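Local coordinates for tudor domain-containing protein 1 (Homo sapiens, PDB 5M9N) that probably helps silence transposons in the male germ line through the piRNA pathway, using extended Tudor domains that bind peptides carrying symmetrically dimethylated arginine, at residues F81-G86 with A102-Y107; E111-G116 with L126-L131; A91-D96 with Y120-I125; I17-S22 with P133-L138; E63-L68 with Q98-S103. All coordinates share one frame; numbering follows the deposited sequence.

Contact 1. Residues F81-G86 with A102-Y107; sequences FYPAIG and ASVLAY. With EDO (1,2-ethanediol), chain D.
Tyr107 OH donates a 2.7 Å hydrogen bond to Pro83 O, one of two that tie the loop 81-86 to strand residues 102-107. The hydroxyl lies in the plane of the Pro83 carbonyl, on a lone pair of Pro83 O, while that oxygen sits at the edge of the tyrosine ring. In the second, backbone Gly86 N donates to Val104 O at 2.8 Å, nearly straight at 163°. This bond falls where the loop runs into strand 88-92, the antiparallel neighbour of strand 99-109 in the five-stranded, SH3-like sheet of the Tudor domain. Just beyond it, Leu105 and Ala106 both face Leu114 in a classic beta bulge.

The apolar contacts centre on Val104, which points at the loop. With CG1 anti to the backbone N (chi1 179°), CG2 turns to the proline, 3.8 Å from Pro83 CB, and CG1 lies 4.1 Å from Ile85 CD1. That same terminal methyl, Ile85 CD1, comes to 3.7 Å from Tyr107 CD1 in the plane of that ring.

Between the aromatic groups, the side chains of Tyr82 and Tyr107 cross at about a right angle, Tyr107 OH standing near the edge of the Tyr82 ring.

A solvent molecule makes a separate contact: Phe81 N forms a weak 3.1 Å hydrogen bond to O1 of a 1,2-ethanediol, probably from the crystallisation liquor, and Tyr82 OH touches its C1.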
# COMPACT_ATOMS: atom_id res chain seq x y z
N PHE A 81 -5.48 24.94 -0.29
CA PHE A 81 -4.52 23.85 -0.56
C PHE A 81 -5.00 23.02 -1.75
O PHE A 81 -6.06 22.40 -1.74
CB PHE A 81 -4.22 22.99 0.68
CG PHE A 81 -3.17 21.94 0.45
CD1 PHE A 81 -1.91 22.28 -0.09
CD2 PHE A 81 -3.44 20.58 0.71
CE1 PHE A 81 -0.94 21.29 -0.33
CE2 PHE A 81 -2.46 19.61 0.47
CZ PHE A 81 -1.22 19.97 -0.04
N TYR A 82 -4.21 23.08 -2.81
CA TYR A 82 -4.47 22.43 -4.04
C TYR A 82 -3.17 21.78 -4.43
O TYR A 82 -2.39 22.35 -5.20
CB TYR A 82 -4.93 23.43 -5.13
CG TYR A 82 -6.31 23.96 -4.91
CD1 TYR A 82 -7.43 23.30 -5.41
CD2 TYR A 82 -6.51 25.15 -4.21
CE1 TYR A 82 -8.71 23.79 -5.19
CE2 TYR A 82 -7.79 25.67 -3.99
CZ TYR A 82 -8.88 24.98 -4.47
OH TYR A 82 -10.14 25.51 -4.25
N PRO A 83 -2.94 20.53 -3.94
CA PRO A 83 -1.77 19.79 -4.38
C PRO A 83 -1.81 19.42 -5.86
O PRO A 83 -2.90 19.31 -6.44
CB PRO A 83 -1.81 18.55 -3.48
CG PRO A 83 -3.25 18.35 -3.16
CD PRO A 83 -3.76 19.76 -2.99
N ALA A 84 -0.63 19.22 -6.44
CA ALA A 84 -0.49 18.81 -7.80
C ALA A 84 -0.60 17.33 -7.88
O ALA A 84 -0.37 16.63 -6.85
CB ALA A 84 0.85 19.26 -8.40
N ILE A 85 -0.92 16.84 -9.10
CA ILE A 85 -0.99 15.42 -9.39
C ILE A 85 0.37 14.85 -9.11
O ILE A 85 1.35 15.41 -9.51
CB ILE A 85 -1.44 15.05 -10.83
CG1 ILE A 85 -2.83 15.64 -11.15
CG2 ILE A 85 -1.39 13.53 -11.05
CD1 ILE A 85 -3.85 15.52 -10.05
N GLY A 86 0.40 13.80 -8.31
CA GLY A 86 1.64 13.18 -7.89
C GLY A 86 2.33 13.70 -6.65
O GLY A 86 3.38 13.22 -6.30
N ALA A 102 -0.39 10.24 1.72
CA ALA A 102 -1.19 9.94 0.58
C ALA A 102 -0.64 10.62 -0.68
O ALA A 102 -0.11 11.71 -0.60
CB ALA A 102 -2.61 10.38 0.80
N SER A 103 -0.70 9.88 -1.78
CA SER A 103 -0.33 10.37 -3.13
C SER A 103 -1.54 10.93 -3.80
O SER A 103 -2.56 10.30 -3.85
CB SER A 103 0.17 9.19 -3.93
OG SER A 103 0.71 9.63 -5.14
N VAL A 104 -1.42 12.11 -4.38
CA VAL A 104 -2.53 12.70 -5.15
C VAL A 104 -2.65 12.05 -6.52
O VAL A 104 -1.75 12.23 -7.33
CB VAL A 104 -2.28 14.20 -5.26
CG1 VAL A 104 -3.38 14.89 -6.07
CG2 VAL A 104 -2.14 14.80 -3.87
N LEU A 105 -3.69 11.27 -6.79
CA LEU A 105 -3.70 10.49 -8.05
C LEU A 105 -4.40 11.26 -9.19
O LEU A 105 -4.01 11.13 -10.29
CB LEU A 105 -4.34 9.12 -7.89
CG LEU A 105 -3.75 8.25 -6.75
CD1 LEU A 105 -4.56 7.00 -6.65
CD2 LEU A 105 -2.31 7.94 -7.06
N ALA A 106 -5.38 12.09 -8.85
CA ALA A 106 -6.27 12.73 -9.83
C ALA A 106 -7.22 13.62 -9.06
O ALA A 106 -7.59 13.33 -7.90
CB ALA A 106 -7.05 11.70 -10.65
N TYR A 107 -7.66 14.71 -9.70
CA TYR A 107 -8.77 15.44 -9.14
C TYR A 107 -10.05 14.78 -9.62
O TYR A 107 -10.22 14.52 -10.84
CB TYR A 107 -8.72 16.94 -9.52
CG TYR A 107 -7.88 17.73 -8.59
CD1 TYR A 107 -6.52 17.55 -8.56
CD2 TYR A 107 -8.44 18.67 -7.73
CE1 TYR A 107 -5.71 18.24 -7.66
CE2 TYR A 107 -7.66 19.40 -6.85
CZ TYR A 107 -6.28 19.16 -6.80
OH TYR A 107 -5.46 19.89 -5.93
C1 EDO D . -9.49 24.08 -0.86
O1 EDO D . -8.41 24.17 0.07
C2 EDO D . -10.77 24.60 -0.23
O2 EDO D . -10.92 24.02 1.06

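Contact 2. Residues E111-G116 with L126-L131; sequences ESVLVG and LSLMRL
Val113 and Leu128 meet crosswise, at about a right angle, on the inner side of the beta hairpin formed by strands 112-117 and 123-127 of the Tudor domain's SH3-like barrel. Their closest methyls, Val113 CG2 and Leu128 CD2, are 3.5 Å apart. The valine has CG1 anti to the backbone N (chi1 180°), which leaves CG2 to fit between two leucines: its other neighbour is Leu131 CD1, at 4.0 Å.

Val115, two residues along on the same face, instead divides its branches. Its CG2 stands across the end of Leu126, 4.0 Å from CD1, whereas CG1 runs past Leu131 in the opposite direction, 3.9 Å from CD2. Leu131 therefore spans both valines, one methyl for each. Leu128 is also two-sided, since its CD1 lies 3.6 Å from Glu111 OE1, the two side chains again crossing at about a right angle.

Backbone pairing sets this register. Val113 and Leu126 form an antiparallel hydrogen-bonded pair, with Val113 N giving to Leu126 O at 2.8 Å and Leu126 N returning the bond to Val113 O. Ser112 and Ser127 are the adjoining non-hydrogen-bonded pair, and past them Leu128 N donates to Glu111 O. There the second strand gives way to a 3-10 turn, which opens with an ST turn: Ser127 OG accepts from Met129 N at 3.2 Å.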
# COMPACT_ATOMS: atom_id res chain seq x y z
N GLU A 111 -13.18 20.36 -6.18
CA GLU A 111 -12.98 20.34 -4.74
C GLU A 111 -12.71 18.95 -4.08
O GLU A 111 -12.75 18.84 -2.88
CB GLU A 111 -14.20 21.02 -4.09
CG GLU A 111 -14.60 22.38 -4.75
CD GLU A 111 -13.52 23.49 -4.63
OE1 GLU A 111 -12.57 23.35 -3.80
OE2 GLU A 111 -13.61 24.54 -5.37
N SER A 112 -12.35 17.93 -4.87
CA SER A 112 -12.22 16.57 -4.37
C SER A 112 -11.11 15.86 -5.15
O SER A 112 -10.85 16.20 -6.30
CB SER A 112 -13.56 15.81 -4.42
OG SER A 112 -13.99 15.59 -5.74
N VAL A 113 -10.38 14.96 -4.48
CA VAL A 113 -9.21 14.33 -5.09
C VAL A 113 -9.21 12.82 -4.84
O VAL A 113 -9.53 12.40 -3.73
CB VAL A 113 -7.95 14.95 -4.49
CG1 VAL A 113 -6.67 14.37 -5.04
CG2 VAL A 113 -7.91 16.43 -4.75
N LEU A 114 -8.79 12.03 -5.83
CA LEU A 114 -8.55 10.59 -5.67
C LEU A 114 -7.16 10.46 -5.04
O LEU A 114 -6.22 11.02 -5.57
CB LEU A 114 -8.61 9.90 -7.00
CG LEU A 114 -8.30 8.42 -6.98
CD1 LEU A 114 -9.35 7.66 -6.20
CD2 LEU A 114 -8.20 7.91 -8.40
N VAL A 115 -7.07 9.85 -3.84
CA VAL A 115 -5.78 9.71 -3.20
C VAL A 115 -5.46 8.22 -2.90
O VAL A 115 -6.38 7.47 -2.65
CB VAL A 115 -5.64 10.52 -1.89
CG1 VAL A 115 -5.85 12.04 -2.12
CG2 VAL A 115 -6.54 10.00 -0.75
N GLY A 116 -4.20 7.85 -3.00
CA GLY A 116 -3.71 6.50 -2.58
C GLY A 116 -2.94 6.57 -1.29
O GLY A 116 -2.06 7.44 -1.12
N LEU A 126 -11.59 12.18 -1.63
CA LEU A 126 -11.73 13.04 -0.48
C LEU A 126 -11.93 14.49 -0.90
O LEU A 126 -11.27 14.98 -1.81
CB LEU A 126 -10.49 12.98 0.39
CG LEU A 126 -10.22 11.63 1.06
CD1 LEU A 126 -8.98 11.75 1.93
CD2 LEU A 126 -11.39 11.23 1.93
N SER A 127 -12.81 15.15 -0.16
CA SER A 127 -12.83 16.59 -0.07
C SER A 127 -11.43 17.17 0.17
O SER A 127 -10.67 16.65 1.00
CB SER A 127 -13.75 16.96 1.09
OG SER A 127 -13.77 18.37 1.25
N LEU A 128 -11.11 18.27 -0.51
CA LEU A 128 -9.89 19.05 -0.19
C LEU A 128 -9.74 19.47 1.28
O LEU A 128 -8.61 19.64 1.77
CB LEU A 128 -9.77 20.29 -1.10
CG LEU A 128 -9.58 20.08 -2.60
CD1 LEU A 128 -9.55 21.42 -3.32
CD2 LEU A 128 -8.30 19.39 -2.91
N MET A 129 -10.86 19.57 1.99
CA MET A 129 -10.82 19.88 3.40
C MET A 129 -10.11 18.74 4.19
O MET A 129 -9.63 18.99 5.27
CB MET A 129 -12.23 20.09 3.95
CG MET A 129 -13.08 21.13 3.23
SD MET A 129 -12.57 22.76 3.77
CE MET A 129 -13.48 23.81 2.61
N ARG A 130 -10.01 17.52 3.62
CA ARG A 130 -9.39 16.37 4.32
C ARG A 130 -7.94 16.19 3.86
O ARG A 130 -7.29 15.22 4.23
CB ARG A 130 -10.28 15.09 4.18
CG ARG A 130 -11.56 15.26 5.00
CD ARG A 130 -12.70 14.25 4.87
NE ARG A 130 -12.33 13.11 5.61
CZ ARG A 130 -12.91 12.59 6.68
NH1 ARG A 130 -14.07 12.96 7.21
NH2 ARG A 130 -12.26 11.61 7.21
N LEU A 131 -7.40 17.15 3.09
CA LEU A 131 -5.96 17.12 2.75
C LEU A 131 -5.25 18.27 3.46
O LEU A 131 -5.87 19.28 3.64
CB LEU A 131 -5.70 17.16 1.27
CG LEU A 131 -6.59 16.26 0.39
CD1 LEU A 131 -6.42 16.63 -1.09
CD2 LEU A 131 -6.26 14.82 0.65

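Contact 3. Residues A91-D96 with Y120-I125; sequences AQFSED and YGNFEI
Glu124 reaches from strand 123-127 to Phe93 and Ser94, and its carboxylate carries most of the contact. From CB the chain starts in the tight position between the backbone N and the carbonyl carbon (chi1 62°), then runs extended from CG, so that CD is delivered beside Ser94. Each oxygen then finds its own donor. OE1 accepts a hydrogen bond from Ser94 OG at 2.6 Å, and OE2 receives the backbone amide of Ser94 N at 3.1 Å, with 157° at the hydrogen. Both bonds use syn lone pairs, so one serine grips the carboxylate by two prongs and limits its rotation. OE2 has further company: it is hydrogen-bonded to Tyr117 OH, and it lies 3.1 Å from Phe93 CD1, at the edge of the phenyl ring and near its plane. Ring and carboxylate planes are turned 59° apart.

Farther round the same ring, Asn122 ND2 approaches CE1 of Phe93 to 3.6 Å, and the amide stands steeply to the ring. These neighbours, with Tyr117 edge-to-face, probably help to place the Phe93 ring, which, like Tyr120 and Asn122, packs against a modified side chain of the bound peptide. The arrangement is that of the Tudor aromatic cage, which receives symmetrically dimethylated arginine, with Glu124 and Ser94 probably acting as a second shell behind Phe93.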
# COMPACT_ATOMS: atom_id res chain seq x y z
N ALA A 91 -3.66 13.10 4.18
CA ALA A 91 -5.06 12.87 3.94
C ALA A 91 -5.71 12.26 5.19
O ALA A 91 -5.12 11.32 5.80
CB ALA A 91 -5.21 11.93 2.79
N GLN A 92 -6.90 12.76 5.55
CA GLN A 92 -7.63 12.23 6.70
C GLN A 92 -8.62 11.16 6.25
O GLN A 92 -9.61 11.43 5.55
CB GLN A 92 -8.36 13.42 7.35
CG GLN A 92 -8.90 13.19 8.71
CD GLN A 92 -9.51 14.45 9.28
OE1 GLN A 92 -9.73 15.46 8.58
NE2 GLN A 92 -9.85 14.37 10.50
N PHE A 93 -8.31 9.92 6.59
CA PHE A 93 -9.05 8.74 6.16
C PHE A 93 -10.49 8.81 6.60
O PHE A 93 -10.76 9.22 7.71
CB PHE A 93 -8.32 7.49 6.75
CG PHE A 93 -8.88 6.15 6.34
CD1 PHE A 93 -9.41 5.93 5.06
CD2 PHE A 93 -8.77 5.07 7.20
CE1 PHE A 93 -9.89 4.69 4.69
CE2 PHE A 93 -9.25 3.83 6.85
CZ PHE A 93 -9.79 3.62 5.59
N SER A 94 -11.43 8.48 5.71
CA SER A 94 -12.82 8.67 6.04
C SER A 94 -13.29 7.78 7.21
O SER A 94 -14.16 8.19 7.95
CB SER A 94 -13.74 8.39 4.87
OG SER A 94 -13.46 7.10 4.40
N GLU A 95 -12.76 6.57 7.28
CA GLU A 95 -13.28 5.57 8.24
C GLU A 95 -12.83 5.75 9.70
O GLU A 95 -13.49 5.26 10.60
CB GLU A 95 -12.88 4.16 7.82
CG GLU A 95 -13.53 3.57 6.58
CD GLU A 95 -13.05 2.11 6.36
OE1 GLU A 95 -13.26 1.26 7.25
OE2 GLU A 95 -12.45 1.79 5.32
N ASP A 96 -11.70 6.41 9.95
CA ASP A 96 -11.27 6.66 11.34
C ASP A 96 -10.87 8.12 11.59
O ASP A 96 -10.52 8.48 12.69
CB ASP A 96 -10.08 5.71 11.70
CG ASP A 96 -8.81 5.98 10.87
OD1 ASP A 96 -8.84 6.91 10.03
OD2 ASP A 96 -7.78 5.29 11.03
N TYR A 120 -0.41 1.87 3.04
CA TYR A 120 -1.45 0.86 3.24
C TYR A 120 -1.91 0.25 1.96
O TYR A 120 -2.24 -0.94 1.95
CB TYR A 120 -2.67 1.38 4.06
CG TYR A 120 -2.32 1.66 5.46
CD1 TYR A 120 -1.71 2.86 5.81
CD2 TYR A 120 -2.54 0.71 6.47
CE1 TYR A 120 -1.32 3.13 7.07
CE2 TYR A 120 -2.12 0.95 7.78
CZ TYR A 120 -1.53 2.17 8.07
OH TYR A 120 -1.05 2.51 9.29
N GLY A 121 -2.04 1.04 0.89
CA GLY A 121 -2.40 0.53 -0.38
C GLY A 121 -3.81 0.73 -0.86
O GLY A 121 -4.11 0.49 -2.07
N ASN A 122 -4.67 1.19 0.03
CA ASN A 122 -6.02 1.52 -0.33
C ASN A 122 -6.06 2.96 -0.89
O ASN A 122 -5.04 3.66 -0.98
CB ASN A 122 -6.97 1.29 0.87
CG ASN A 122 -6.68 2.20 2.02
OD1 ASN A 122 -5.54 2.36 2.43
ND2 ASN A 122 -7.68 2.89 2.47
N PHE A 123 -7.24 3.36 -1.33
CA PHE A 123 -7.48 4.62 -1.99
C PHE A 123 -8.91 5.10 -1.70
O PHE A 123 -9.75 4.33 -1.32
CB PHE A 123 -7.18 4.48 -3.48
CG PHE A 123 -8.21 3.67 -4.23
CD1 PHE A 123 -9.45 4.24 -4.60
CD2 PHE A 123 -7.95 2.34 -4.55
CE1 PHE A 123 -10.42 3.49 -5.19
CE2 PHE A 123 -8.92 1.58 -5.18
CZ PHE A 123 -10.14 2.16 -5.54
N GLU A 124 -9.17 6.40 -1.85
CA GLU A 124 -10.52 6.94 -1.82
C GLU A 124 -10.54 8.34 -2.44
O GLU A 124 -9.50 8.88 -2.75
CB GLU A 124 -11.11 7.02 -0.43
CG GLU A 124 -10.40 7.92 0.55
CD GLU A 124 -10.95 7.74 1.99
OE1 GLU A 124 -12.11 7.34 2.15
OE2 GLU A 124 -10.22 8.05 2.92
N ILE A 125 -11.74 8.89 -2.55
CA ILE A 125 -11.93 10.26 -3.00
C ILE A 125 -12.32 11.11 -1.82
O ILE A 125 -13.24 10.77 -1.10
CB ILE A 125 -12.99 10.33 -4.12
CG1 ILE A 125 -12.41 9.64 -5.34
CG2 ILE A 125 -13.33 11.78 -4.47
CD1 ILE A 125 -13.48 9.31 -6.37

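Contact 4. Residues I17-S22 with P133-L138; sequences IVVDKS and PIIPKL
The pyrrolidine ring of Pro136 presents CD to Val19 CG2 at 4.5 Å; it is the one ring that touches across the two segments. The contact lays the chain's N-terminal arm, residues 17-22, along the loop that leaves strand 131-132 of the Tudor sheet and leads on toward strand 146-150 of the other lobe.

Its centre is the methyl CG2 on the branched beta carbon of Ile135, on which two side chains of the arm converge. Ile17 touches it with its own CG2 at 3.8 Å, and Val19 with CG2 at 4.1 Å; each crosses the isoleucine at about a right angle. In Ile135 the longer branch, CG1, lies between the backbone N and the carbonyl carbon (chi1 54°), and this leaves CG2 beside the backbone N, where the arm can reach it. The patch is small and its side-chain contacts are apolar, with no hydrogen bond across it.

Beyond the patch, Lys21 forms a salt bridge with Asp87, and Ile135 also packs on Tyr71 of helix 58-73. Each segment then turns into a short 3-10 piece. In the loop 133-138, Leu138 N bonds to Ile135 O. On the arm an Asx turn leads in, Ser22 N donating to Asp20 OD1 at 3.1 Å from the anti side, 25° out of the carboxylate plane.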
# COMPACT_ATOMS: atom_id res chain seq x y z
N ILE A 17 7.32 26.84 7.84
CA ILE A 17 8.07 25.91 6.98
C ILE A 17 7.91 26.28 5.51
O ILE A 17 6.81 26.24 4.97
CB ILE A 17 7.64 24.45 7.18
CG1 ILE A 17 7.58 24.07 8.66
CG2 ILE A 17 8.58 23.53 6.41
CD1 ILE A 17 8.86 24.32 9.45
N VAL A 18 9.03 26.59 4.86
CA VAL A 18 9.04 26.94 3.45
C VAL A 18 9.56 25.69 2.79
O VAL A 18 10.71 25.33 3.02
CB VAL A 18 9.96 28.15 3.15
CG1 VAL A 18 9.71 28.67 1.73
CG2 VAL A 18 9.76 29.24 4.19
N VAL A 19 8.71 25.02 2.02
CA VAL A 19 9.05 23.71 1.48
C VAL A 19 9.41 23.76 -0.00
O VAL A 19 8.58 24.15 -0.87
CB VAL A 19 7.91 22.68 1.71
CG1 VAL A 19 8.29 21.35 1.09
CG2 VAL A 19 7.62 22.49 3.20
N ASP A 20 10.64 23.35 -0.30
CA ASP A 20 11.03 23.03 -1.66
C ASP A 20 10.38 21.68 -1.93
O ASP A 20 10.63 20.71 -1.21
CB ASP A 20 12.57 22.98 -1.81
CG ASP A 20 13.03 23.23 -3.24
OD1 ASP A 20 12.44 22.66 -4.18
OD2 ASP A 20 14.00 24.01 -3.43
N LYS A 21 9.53 21.64 -2.95
CA LYS A 21 8.90 20.41 -3.39
C LYS A 21 9.90 19.38 -3.95
O LYS A 21 9.59 18.18 -4.00
CB LYS A 21 7.82 20.70 -4.45
CG LYS A 21 6.47 21.08 -3.87
CD LYS A 21 5.44 21.39 -4.95
CE LYS A 21 5.13 20.18 -5.82
NZ LYS A 21 3.96 20.38 -6.74
N SER A 22 11.09 19.83 -4.36
CA SER A 22 12.21 18.92 -4.62
C SER A 22 12.52 18.08 -3.39
O SER A 22 12.87 16.92 -3.52
CB SER A 22 13.49 19.68 -5.00
OG SER A 22 13.31 20.36 -6.23
N PRO A 133 -1.00 19.93 3.56
CA PRO A 133 0.37 19.65 3.04
C PRO A 133 1.28 18.90 4.04
O PRO A 133 0.96 18.85 5.22
CB PRO A 133 0.95 21.02 2.77
CG PRO A 133 0.13 21.96 3.60
CD PRO A 133 -1.23 21.38 3.79
N ILE A 134 2.35 18.29 3.52
CA ILE A 134 3.31 17.50 4.29
C ILE A 134 4.62 18.26 4.31
O ILE A 134 4.87 19.12 3.46
CB ILE A 134 3.49 16.05 3.71
CG1 ILE A 134 4.03 15.07 4.79
CG2 ILE A 134 4.35 16.05 2.45
CD1 ILE A 134 3.65 13.62 4.56
N ILE A 135 5.46 17.92 5.27
CA ILE A 135 6.84 18.43 5.34
C ILE A 135 7.85 17.29 5.22
O ILE A 135 7.50 16.15 5.49
CB ILE A 135 7.08 19.22 6.62
CG1 ILE A 135 6.70 18.39 7.83
CG2 ILE A 135 6.28 20.51 6.55
CD1 ILE A 135 7.34 18.91 9.08
N PRO A 136 9.11 17.59 4.82
CA PRO A 136 10.06 16.51 4.54
C PRO A 136 10.41 15.66 5.77
O PRO A 136 10.74 14.49 5.60
CB PRO A 136 11.31 17.25 4.02
CG PRO A 136 10.84 18.62 3.70
CD PRO A 136 9.77 18.89 4.71
N LYS A 137 10.32 16.20 6.98
CA LYS A 137 10.50 15.35 8.18
C LYS A 137 9.56 14.15 8.15
O LYS A 137 9.96 13.08 8.53
CB LYS A 137 10.30 16.14 9.47
CG LYS A 137 10.53 15.35 10.78
CD LYS A 137 11.97 15.44 11.29
CE LYS A 137 12.33 14.37 12.35
NZ LYS A 137 13.67 14.56 12.98
N LEU A 138 8.33 14.32 7.68
CA LEU A 138 7.36 13.23 7.76
C LEU A 138 7.51 12.20 6.63
O LEU A 138 6.75 11.23 6.62
CB LEU A 138 5.94 13.77 7.82
CG LEU A 138 5.60 14.48 9.13
CD1 LEU A 138 4.36 15.35 9.02
CD2 LEU A 138 5.44 13.43 10.23

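Contact 5. Residues E63-L68 with Q98-S103; sequences ELQASL and QWYRAS
A buried helix-on-sheet contact brings Leu64 and Leu68 of helix 58-73 down on Trp99 and Arg101 of strand 99-109, joining the helix to the Tudor sheet. The short axes run 7.6 Å apart at their closest and cross at 104°, so the helix lies roughly athwart the strand.

Leu64 meets the flat end of Arg101 from above. Its CD2 stands over the centre of the guanidinium, 3.4 Å from NE, and covers one face; the N-H groups are used by other partners: Arg101 forms a salt bridge with Asp119 and also hydrogen-bonds to the carbonyl oxygens of Leu138 and Leu141. A bend in the arginine at chi3 (-54°) turns that group under the leucine. Nearer the backbone, Leu68 CD1 packs on Arg101 CG at 3.7 Å, and Leu68 CB faces Trp99 CB at 4.1 Å.

A water lies between the backbones, 2.8 Å from Gln65 O and 2.9 Å from Trp99 O.

Tyr100, whose hydroxyl is hydrogen-bonded to Asp96, packs on a modified side chain of the bound peptide. The packing is that of an extended Tudor domain, whose long helix follows strands of the second lobe and leads into the Tudor sheet; here it lies against the strand carrying Tyr100, a residue at the methylarginine site.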
# COMPACT_ATOMS: atom_id res chain seq x y z
N GLU A 63 3.86 5.11 15.16
CA GLU A 63 4.67 6.29 15.49
C GLU A 63 4.48 7.42 14.46
O GLU A 63 4.29 8.59 14.81
CB GLU A 63 6.14 5.86 15.60
CG GLU A 63 7.18 6.94 15.35
CD GLU A 63 8.51 6.67 16.03
OE1 GLU A 63 8.77 5.51 16.50
OE2 GLU A 63 9.31 7.64 16.12
N LEU A 64 4.52 7.04 13.19
CA LEU A 64 4.30 8.01 12.09
C LEU A 64 2.94 8.64 12.22
O LEU A 64 2.79 9.85 12.16
CB LEU A 64 4.42 7.30 10.75
CG LEU A 64 4.13 8.10 9.50
CD1 LEU A 64 5.04 9.32 9.42
CD2 LEU A 64 4.33 7.21 8.30
N GLN A 65 1.94 7.80 12.37
CA GLN A 65 0.57 8.23 12.55
C GLN A 65 0.38 9.16 13.75
O GLN A 65 -0.40 10.09 13.67
CB GLN A 65 -0.35 7.01 12.70
CG GLN A 65 -0.31 6.06 11.49
CD GLN A 65 -0.87 6.74 10.25
OE1 GLN A 65 -2.00 7.19 10.30
NE2 GLN A 65 -0.07 6.84 9.17
N ALA A 66 1.11 8.93 14.85
CA ALA A 66 1.06 9.88 15.97
C ALA A 66 1.68 11.22 15.57
O ALA A 66 1.15 12.28 15.92
CB ALA A 66 1.80 9.30 17.17
N SER A 67 2.81 11.17 14.86
CA SER A 67 3.45 12.40 14.42
C SER A 67 2.60 13.17 13.45
O SER A 67 2.54 14.42 13.47
CB SER A 67 4.77 12.11 13.76
OG SER A 67 5.61 11.46 14.64
N LEU A 68 1.93 12.43 12.58
CA LEU A 68 1.07 13.06 11.54
C LEU A 68 -0.12 13.80 12.19
O LEU A 68 -0.50 14.86 11.76
CB LEU A 68 0.58 11.99 10.56
CG LEU A 68 1.51 11.70 9.38
CD1 LEU A 68 1.11 10.39 8.68
CD2 LEU A 68 1.51 12.85 8.37
N GLN A 98 -8.21 9.67 10.97
CA GLN A 98 -6.83 9.82 11.31
C GLN A 98 -6.14 10.23 10.04
O GLN A 98 -6.66 9.99 8.99
CB GLN A 98 -6.30 8.50 11.80
CG GLN A 98 -7.05 7.97 13.02
CD GLN A 98 -7.21 9.02 14.10
OE1 GLN A 98 -8.30 9.55 14.30
NE2 GLN A 98 -6.12 9.38 14.77
N TRP A 99 -4.94 10.78 10.20
CA TRP A 99 -4.13 11.34 9.16
C TRP A 99 -3.10 10.29 8.67
O TRP A 99 -2.46 9.62 9.47
CB TRP A 99 -3.43 12.57 9.68
CG TRP A 99 -4.42 13.73 9.80
CD1 TRP A 99 -5.05 14.15 10.96
CD2 TRP A 99 -4.88 14.59 8.77
NE1 TRP A 99 -5.85 15.20 10.71
CE2 TRP A 99 -5.78 15.51 9.38
CE3 TRP A 99 -4.62 14.70 7.40
CZ2 TRP A 99 -6.41 16.52 8.67
CZ3 TRP A 99 -5.28 15.69 6.67
CH2 TRP A 99 -6.16 16.61 7.32
N TYR A 100 -2.98 10.19 7.36
CA TYR A 100 -2.13 9.20 6.69
C TYR A 100 -1.36 9.88 5.59
O TYR A 100 -1.79 10.93 5.12
CB TYR A 100 -3.00 8.05 6.15
CG TYR A 100 -3.65 7.21 7.24
CD1 TYR A 100 -3.03 6.13 7.81
CD2 TYR A 100 -4.90 7.55 7.70
CE1 TYR A 100 -3.65 5.41 8.88
CE2 TYR A 100 -5.53 6.86 8.69
CZ TYR A 100 -4.89 5.78 9.30
OH TYR A 100 -5.62 5.15 10.24
N ARG A 101 -0.28 9.25 5.13
CA ARG A 101 0.44 9.74 3.95
C ARG A 101 -0.26 9.30 2.66
O ARG A 101 -0.78 8.18 2.51
CB ARG A 101 1.89 9.35 4.02
CG ARG A 101 2.55 9.83 5.29
CD ARG A 101 4.01 9.63 5.31
NE ARG A 101 4.42 8.25 5.02
CZ ARG A 101 5.66 7.82 5.11
NH1 ARG A 101 6.64 8.61 5.48
NH2 ARG A 101 5.93 6.58 4.83
N ALA A 102 -0.39 10.24 1.72
CA ALA A 102 -1.19 9.94 0.58
C ALA A 102 -0.64 10.62 -0.68
O ALA A 102 -0.11 11.71 -0.60
CB ALA A 102 -2.61 10.38 0.80
N SER A 103 -0.70 9.88 -1.78
CA SER A 103 -0.33 10.37 -3.13
C SER A 103 -1.54 10.93 -3.80
O SER A 103 -2.56 10.30 -3.85
CB SER A 103 0.17 9.19 -3.93
OG SER A 103 0.71 9.63 -5.14
O HOH W 1 -2.80 9.40 12.32

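From the N terminus, contact 4 opens first and closes late, at residues 133-138, so its long loop encloses the other four and packs the N-terminal arm on the loop that follows edge strand 131-132. Next comes contact 5, from the helix, which ends on the same strand as contact 1; the latter starts later, in the loop before strand 88-92, and the two share Ala102 and Ser103. Contact 3 opens before either has closed, and so crosses both. It also crosses contact 2, which begins after contacts 1 and 5 are complete and ends beyond contact 3. Together these interleaved closures join helix, loops and neighbouring strands of the Tudor sheet, with contacts 3 and 5 reaching the bound peptide.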